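Local structure of Rbsd/fucu transport protein family protein (Streptococcus pneumoniae, 4A34) at residues G23-L28 against I134-V139; E109-R114 against Y130-L135. The protein binds L-fucose and, as a fucose mutarotase of the RbsD/FucU family, probably interconverts the alpha and beta anomers of the sugar. All blocks are in the same frame, centred on the assembly; numbering follows the deposited sequence.

How the contacts relate
Strand 133-136 serves both contacts, which share Ile134 and Leu135 and lie with their centres about 12 Å apart. Contact 1 is the edge-to-edge pairing of this strand with its sheet neighbour, strand 25-29, and rests on backbone hydrogen bonds. Contact 2 is the packing of helix 108-116 on one face of the same sheet; it has no direct hydrogen bond between its segments, but a bound fucose links them. Both are largely buried. Their partly exposed charged residues include Glu25 of contact 1 and Arg114 of contact 2, which join the contacts in a salt bridge, with Glu25 OE2 2.8 Å from Arg114 NH1.

Contact 1: residues G23-L28 against I134-V139; sequences GDEIVL and ILKKGV
Four backbone hydrogen bonds join residues 23-28 to 134-139. Ile26 and Leu135 exchange two of them as an antiparallel hydrogen-bonded pair, Ile26 N reaching Leu135 O at 2.8 Å and Leu135 N reaching Ile26 O at 3.0 Å. Past the regular strands the backbone pairing continues: Lys137 N gives a short bond of 2.7 Å to Asp24 O, and Gly23 N binds Lys137 O at 2.9 Å. Glu25-Lys136 and Val27-Ile134 are the non-hydrogen-bonded pairs, where CA-H...O contacts from Glu25 to Leu135 O and from Ile134 to Ile26 O help close the seam.

The two strands are neighbours inside the mixed six-stranded sheet, flanked by strand 120-124 beyond 25-29 and by strand 71-74 beyond 133-136. The chain thus brings its last strand back beside its first.

Charged chemistry gathers around Lys136. Its CG stands anti to the backbone N (chi1 -175°), and bends at chi3 and chi4 fold the chain toward the opposite segment. NZ lies in the carbonyl plane of Gly23, on a lone pair of its O at 3.0 Å, and forms a salt bridge with Glu25 OE2, although the hydrogen bond within it is weak. Glu25 OE2 is shared with Arg114, so two cations probably favour its ionised form. The Lys136 and Glu25 stems touch through their CG atoms.

Apolar contacts divide between the sheet faces. On the face of Glu25 and Lys136, Val27 and Ile134 point the same way, side by side, with Val27 CG2 3.8 Å from Ile134 CG1. On the other face Leu28 CD1 meets Leu135 CD1 at 3.9 Å, and both side chains pack against helix 50-60.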
loop_
_atom_site.group_PDB
_atom_site.type_symbol
_atom_site.label_atom_id
_atom_site.label_comp_id
_atom_site.label_asym_id
_atom_site.label_seq_id
_atom_site.Cartn_x
_atom_site.Cartn_y
_atom_site.Cartn_z
ATOM N N GLY I 23 13.701 -26.830 5.233
ATOM C CA GLY I 23 13.058 -27.173 3.965
ATOM C C GLY I 23 13.020 -26.024 2.968
ATOM O O GLY I 23 12.889 -26.250 1.756
ATOM N N ASP I 24 13.124 -24.791 3.473
ATOM C CA ASP I 24 13.113 -23.616 2.609
ATOM C C ASP I 24 14.331 -23.624 1.706
ATOM O O ASP I 24 15.400 -24.091 2.102
ATOM C CB ASP I 24 13.096 -22.325 3.428
ATOM C CG ASP I 24 11.726 -21.990 3.971
ATOM O OD1 ASP I 24 10.709 -22.355 3.339
ATOM O OD2 ASP I 24 11.676 -21.343 5.034
ATOM N N GLU I 25 14.158 -23.112 0.492
ATOM C CA GLU I 25 15.252 -23.021 -0.472
ATOM C C GLU I 25 15.545 -21.568 -0.842
ATOM O O GLU I 25 14.675 -20.703 -0.742
ATOM C CB GLU I 25 14.941 -23.845 -1.719
ATOM C CG GLU I 25 14.858 -25.342 -1.452
ATOM C CD GLU I 25 14.303 -26.138 -2.618
ATOM O OE1 GLU I 25 14.392 -25.675 -3.774
ATOM O OE2 GLU I 25 13.775 -27.238 -2.382
ATOM N N ILE I 26 16.789 -21.313 -1.243
ATOM C CA ILE I 26 17.209 -19.989 -1.692
ATOM C C ILE I 26 18.143 -20.119 -2.882
ATOM O O ILE I 26 19.044 -20.954 -2.878
ATOM C CB ILE I 26 17.881 -19.146 -0.561
ATOM C CG1 ILE I 26 18.321 -17.777 -1.113
ATOM C CG2 ILE I 26 19.026 -19.921 0.092
ATOM C CD1 ILE I 26 18.884 -16.839 -0.115
ATOM N N VAL I 27 17.921 -19.278 -3.888
ATOM C CA VAL I 27 18.667 -19.338 -5.134
ATOM C C VAL I 27 19.710 -18.242 -5.189
ATOM O O VAL I 27 19.403 -17.063 -5.004
ATOM C CB VAL I 27 17.740 -19.222 -6.365
ATOM C CG1 VAL I 27 18.532 -19.364 -7.645
ATOM C CG2 VAL I 27 16.642 -20.278 -6.320
ATOM N N LEU I 28 20.951 -18.638 -5.442
ATOM C CA LEU I 28 22.008 -17.678 -5.672
ATOM C C LEU I 28 22.107 -17.549 -7.180
ATOM O O LEU I 28 22.669 -18.410 -7.859
ATOM C CB LEU I 28 23.324 -18.142 -5.029
ATOM C CG LEU I 28 23.257 -18.592 -3.554
ATOM C CD1 LEU I 28 24.604 -19.097 -3.026
ATOM C CD2 LEU I 28 22.734 -17.490 -2.639
ATOM N N ILE I 134 21.044 -23.640 -5.978
ATOM C CA ILE I 134 19.909 -23.647 -5.044
ATOM C C ILE I 134 20.308 -24.390 -3.789
ATOM O O ILE I 134 20.790 -25.521 -3.858
ATOM C CB ILE I 134 18.625 -24.287 -5.610
ATOM C CG1 ILE I 134 18.258 -23.677 -6.962
ATOM C CG2 ILE I 134 17.478 -24.119 -4.614
ATOM C CD1 ILE I 134 17.118 -24.358 -7.643
ATOM N N LEU I 135 20.121 -23.726 -2.652
ATOM C CA LEU I 135 20.472 -24.266 -1.350
ATOM C C LEU I 135 19.199 -24.451 -0.556
ATOM O O LEU I 135 18.320 -23.581 -0.581
ATOM C CB LEU I 135 21.400 -23.299 -0.624
ATOM C CG LEU I 135 22.699 -22.875 -1.320
ATOM C CD1 LEU I 135 23.354 -21.756 -0.530
ATOM C CD2 LEU I 135 23.649 -24.068 -1.451
ATOM N N LYS I 136 19.096 -25.583 0.136
ATOM C CA LYS I 136 17.917 -25.910 0.942
ATOM C C LYS I 136 18.252 -25.958 2.441
ATOM O O LYS I 136 19.030 -26.798 2.883
ATOM C CB LYS I 136 17.289 -27.231 0.471
ATOM C CG LYS I 136 15.974 -27.586 1.173
ATOM C CD LYS I 136 15.602 -29.056 0.994
ATOM C CE LYS I 136 14.619 -29.272 -0.128
ATOM N NZ LYS I 136 13.268 -28.776 0.202
ATOM N N LYS I 137 17.637 -25.059 3.206
ATOM C CA LYS I 137 17.925 -24.865 4.630
ATOM C C LYS I 137 17.639 -26.091 5.512
ATOM O O LYS I 137 16.550 -26.672 5.458
ATOM C CB LYS I 137 17.175 -23.631 5.153
ATOM C CG LYS I 137 17.326 -23.401 6.654
ATOM C CD LYS I 137 16.971 -21.984 7.057
ATOM C CE LYS I 137 17.470 -21.663 8.449
ATOM N NZ LYS I 137 17.276 -20.221 8.753
ATOM N N GLY I 138 18.630 -26.460 6.325
ATOM C CA GLY I 138 18.526 -27.598 7.235
ATOM C C GLY I 138 18.220 -27.194 8.663
ATOM O O GLY I 138 18.154 -26.004 8.981
ATOM N N VAL I 139 18.034 -28.192 9.522
ATOM C CA VAL I 139 17.723 -27.992 10.936
ATOM C C VAL I 139 18.896 -27.364 11.687
ATOM O O VAL I 139 20.055 -27.672 11.417
ATOM C CB VAL I 139 17.328 -29.333 11.606
ATOM C CG1 VAL I 139 16.858 -29.116 13.027
ATOM C CG2 VAL I 139 16.234 -30.034 10.806
#

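Contact 2: residues E109-R114 against Y130-L135; sequences EDFYER and YANIIL. With FUL (beta-L-fucopyranose), chain B.
The fucose-binding pocket takes residues from both segments, Tyr112 from helix 108-116 and Tyr130 and Asn132 from the turn leading into strand 133-136; His22 of a neighbouring subunit and Asp30 also hydrogen-bond the sugar. Beside the pocket, Phe111 packs between helix and sheet. With chi1 at -162° the side chain swings away from the backbone N, and the ring reaches from the helix toward the strand. Ile134 comes from the opposite direction and lays CD1 over one face in a CH-pi contact, 4.0 Å from the ring centroid and offset toward the rim, while its CG1 is 3.6 Å from Phe111 CZ. Asn132 CB approaches the same CZ obliquely at 3.5 Å. Farther along the helix, Arg114 CD touches Ile134 CD1, and the guanidinium group continues to Glu25.

Beta-L-fucopyranose bridges the two segments. Tyr112 OH and the anomeric hydroxyl O1 share a hydrogen bond of 2.9 Å, with O1 in the plane of the tyrosine ring at its edge; Arg108 NE also hydrogen-bonds this OH and helps to position it. Tyr130 N donates to O3 at 2.9 Å, and the sugar lies over one face of its ring, C4 above the centre and the methyl carbon C6 near CZ. Asn132 ND2 donates to O2 at 2.9 Å; OD1 of the same amide accepts from Asp30 N, an arrangement that fixes which way the amide is flipped and directs its NH2 at the sugar. Polar groups thus grip three hydroxyls while an aromatic face receives the apolar side of the pyranose, a division of roles common in sugar-binding sites.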
loop_
_atom_site.group_PDB
_atom_site.type_symbol
_atom_site.label_atom_id
_atom_site.label_comp_id
_atom_site.label_asym_id
_atom_site.label_seq_id
_atom_site.Cartn_x
_atom_site.Cartn_y
_atom_site.Cartn_z
ATOM N N GLU I 109 15.222 -25.452 -17.888
ATOM C CA GLU I 109 13.777 -25.331 -17.708
ATOM C C GLU I 109 13.291 -25.711 -16.301
ATOM O O GLU I 109 12.498 -24.978 -15.710
ATOM C CB GLU I 109 13.033 -26.127 -18.799
ATOM C CG GLU I 109 11.518 -25.886 -18.869
ATOM C CD GLU I 109 11.144 -24.404 -18.832
ATOM O OE1 GLU I 109 11.603 -23.630 -19.710
ATOM O OE2 GLU I 109 10.393 -24.021 -17.904
ATOM N N ASP I 110 13.770 -26.842 -15.779
ATOM C CA ASP I 110 13.400 -27.326 -14.439
ATOM C C ASP I 110 13.936 -26.425 -13.333
ATOM O O ASP I 110 13.276 -26.216 -12.310
ATOM C CB ASP I 110 13.923 -28.752 -14.200
ATOM C CG ASP I 110 13.256 -29.798 -15.094
ATOM O OD1 ASP I 110 12.207 -29.516 -15.713
ATOM O OD2 ASP I 110 13.797 -30.919 -15.171
ATOM N N PHE I 111 15.148 -25.916 -13.547
ATOM C CA PHE I 111 15.808 -25.004 -12.634
ATOM C C PHE I 111 14.970 -23.753 -12.431
ATOM O O PHE I 111 14.822 -23.283 -11.301
ATOM C CB PHE I 111 17.196 -24.623 -13.162
ATOM C CG PHE I 111 18.097 -24.036 -12.111
ATOM C CD1 PHE I 111 17.999 -22.689 -11.762
ATOM C CD2 PHE I 111 19.024 -24.835 -11.452
ATOM C CE1 PHE I 111 18.817 -22.149 -10.780
ATOM C CE2 PHE I 111 19.844 -24.309 -10.468
ATOM C CZ PHE I 111 19.745 -22.963 -10.133
ATOM N N TYR I 112 14.425 -23.227 -13.529
ATOM C CA TYR I 112 13.570 -22.038 -13.497
ATOM C C TYR I 112 12.368 -22.270 -12.594
ATOM O O TYR I 112 12.106 -21.487 -11.676
ATOM C CB TYR I 112 13.096 -21.654 -14.905
ATOM C CG TYR I 112 14.156 -21.060 -15.830
ATOM C CD1 TYR I 112 15.381 -20.581 -15.338
ATOM C CD2 TYR I 112 13.911 -20.936 -17.201
ATOM C CE1 TYR I 112 16.342 -20.021 -16.197
ATOM C CE2 TYR I 112 14.870 -20.374 -18.069
ATOM C CZ TYR I 112 16.081 -19.922 -17.560
ATOM O OH TYR I 112 17.019 -19.372 -18.415
ATOM N N GLU I 113 11.656 -23.366 -12.843
ATOM C CA GLU I 113 10.463 -23.707 -12.076
ATOM C C GLU I 113 10.722 -23.913 -10.573
ATOM O O GLU I 113 9.957 -23.425 -9.740
ATOM C CB GLU I 113 9.731 -24.906 -12.704
ATOM C CG GLU I 113 9.214 -24.677 -14.144
ATOM C CD GLU I 113 8.213 -23.525 -14.261
ATOM O OE1 GLU I 113 7.377 -23.354 -13.346
ATOM O OE2 GLU I 113 8.271 -22.785 -15.272
ATOM N N ARG I 114 11.797 -24.609 -10.216
ATOM C CA ARG I 114 12.124 -24.746 -8.792
ATOM C C ARG I 114 12.480 -23.390 -8.152
ATOM O O ARG I 114 12.129 -23.131 -6.997
ATOM C CB ARG I 114 13.218 -25.788 -8.533
ATOM C CG ARG I 114 13.022 -26.487 -7.184
ATOM C CD ARG I 114 14.331 -26.886 -6.548
ATOM N NE ARG I 114 14.661 -28.293 -6.735
ATOM C CZ ARG I 114 14.933 -29.142 -5.747
ATOM N NH1 ARG I 114 14.918 -28.736 -4.491
ATOM N NH2 ARG I 114 15.223 -30.406 -6.017
ATOM N N TYR I 130 26.208 -20.410 -16.120
ATOM C CA TYR I 130 25.669 -21.607 -15.477
ATOM C C TYR I 130 26.173 -21.717 -14.038
ATOM O O TYR I 130 26.641 -22.775 -13.600
ATOM C CB TYR I 130 26.004 -22.854 -16.304
ATOM C CG TYR I 130 25.351 -22.880 -17.673
ATOM C CD1 TYR I 130 24.052 -23.367 -17.835
ATOM C CD2 TYR I 130 26.027 -22.419 -18.809
ATOM C CE1 TYR I 130 23.441 -23.395 -19.078
ATOM C CE2 TYR I 130 25.421 -22.442 -20.067
ATOM C CZ TYR I 130 24.122 -22.940 -20.189
ATOM O OH TYR I 130 23.494 -22.984 -21.421
ATOM N N ALA I 131 26.056 -20.602 -13.314
ATOM C CA ALA I 131 26.724 -20.410 -12.021
ATOM C C ALA I 131 25.723 -20.347 -10.882
ATOM O O ALA I 131 26.078 -20.051 -9.737
ATOM C CB ALA I 131 27.571 -19.135 -12.052
ATOM N N ASN I 132 24.473 -20.633 -11.217
ATOM C CA ASN I 132 23.366 -20.536 -10.299
ATOM C C ASN I 132 23.359 -21.719 -9.344
ATOM O O ASN I 132 23.700 -22.824 -9.738
ATOM C CB ASN I 132 22.074 -20.493 -11.110
ATOM C CG ASN I 132 22.060 -19.362 -12.121
ATOM O OD1 ASN I 132 21.854 -18.207 -11.761
ATOM N ND2 ASN I 132 22.275 -19.689 -13.392
ATOM N N ILE I 133 22.981 -21.491 -8.090
ATOM C CA ILE I 133 22.924 -22.570 -7.104
ATOM C C ILE I 133 21.590 -22.497 -6.385
ATOM O O ILE I 133 21.057 -21.410 -6.214
ATOM C CB ILE I 133 24.059 -22.460 -6.037
ATOM C CG1 ILE I 133 25.423 -22.197 -6.676
ATOM C CG2 ILE I 133 24.132 -23.717 -5.180
ATOM C CD1 ILE I 133 26.544 -22.028 -5.664
ATOM N N ILE I 134 21.044 -23.640 -5.978
ATOM C CA ILE I 134 19.909 -23.647 -5.044
ATOM C C ILE I 134 20.308 -24.390 -3.789
ATOM O O ILE I 134 20.790 -25.521 -3.858
ATOM C CB ILE I 134 18.625 -24.287 -5.610
ATOM C CG1 ILE I 134 18.258 -23.677 -6.962
ATOM C CG2 ILE I 134 17.478 -24.119 -4.614
ATOM C CD1 ILE I 134 17.118 -24.358 -7.643
ATOM N N LEU I 135 20.121 -23.726 -2.652
ATOM C CA LEU I 135 20.472 -24.266 -1.350
ATOM C C LEU I 135 19.199 -24.451 -0.556
ATOM O O LEU I 135 18.320 -23.581 -0.581
ATOM C CB LEU I 135 21.400 -23.299 -0.624
ATOM C CG LEU I 135 22.699 -22.875 -1.320
ATOM C CD1 LEU I 135 23.354 -21.756 -0.530
ATOM C CD2 LEU I 135 23.649 -24.068 -1.451
HETATM C C1 FUL B . 20.715 -18.661 -17.945
HETATM C C2 FUL B . 21.810 -18.058 -17.056
HETATM O O2 FUL B . 21.448 -18.052 -15.694
HETATM C C3 FUL B . 23.062 -18.914 -17.227
HETATM O O3 FUL B . 24.139 -18.389 -16.499
HETATM C C4 FUL B . 23.441 -18.998 -18.695
HETATM O O4 FUL B . 23.724 -17.701 -19.147
HETATM C C5 FUL B . 22.257 -19.551 -19.476
HETATM C C6 FUL B . 22.608 -19.752 -20.945
HETATM O O5 FUL B . 21.159 -18.663 -19.294
HETATM O O1 FUL B . 19.505 -17.952 -17.849
#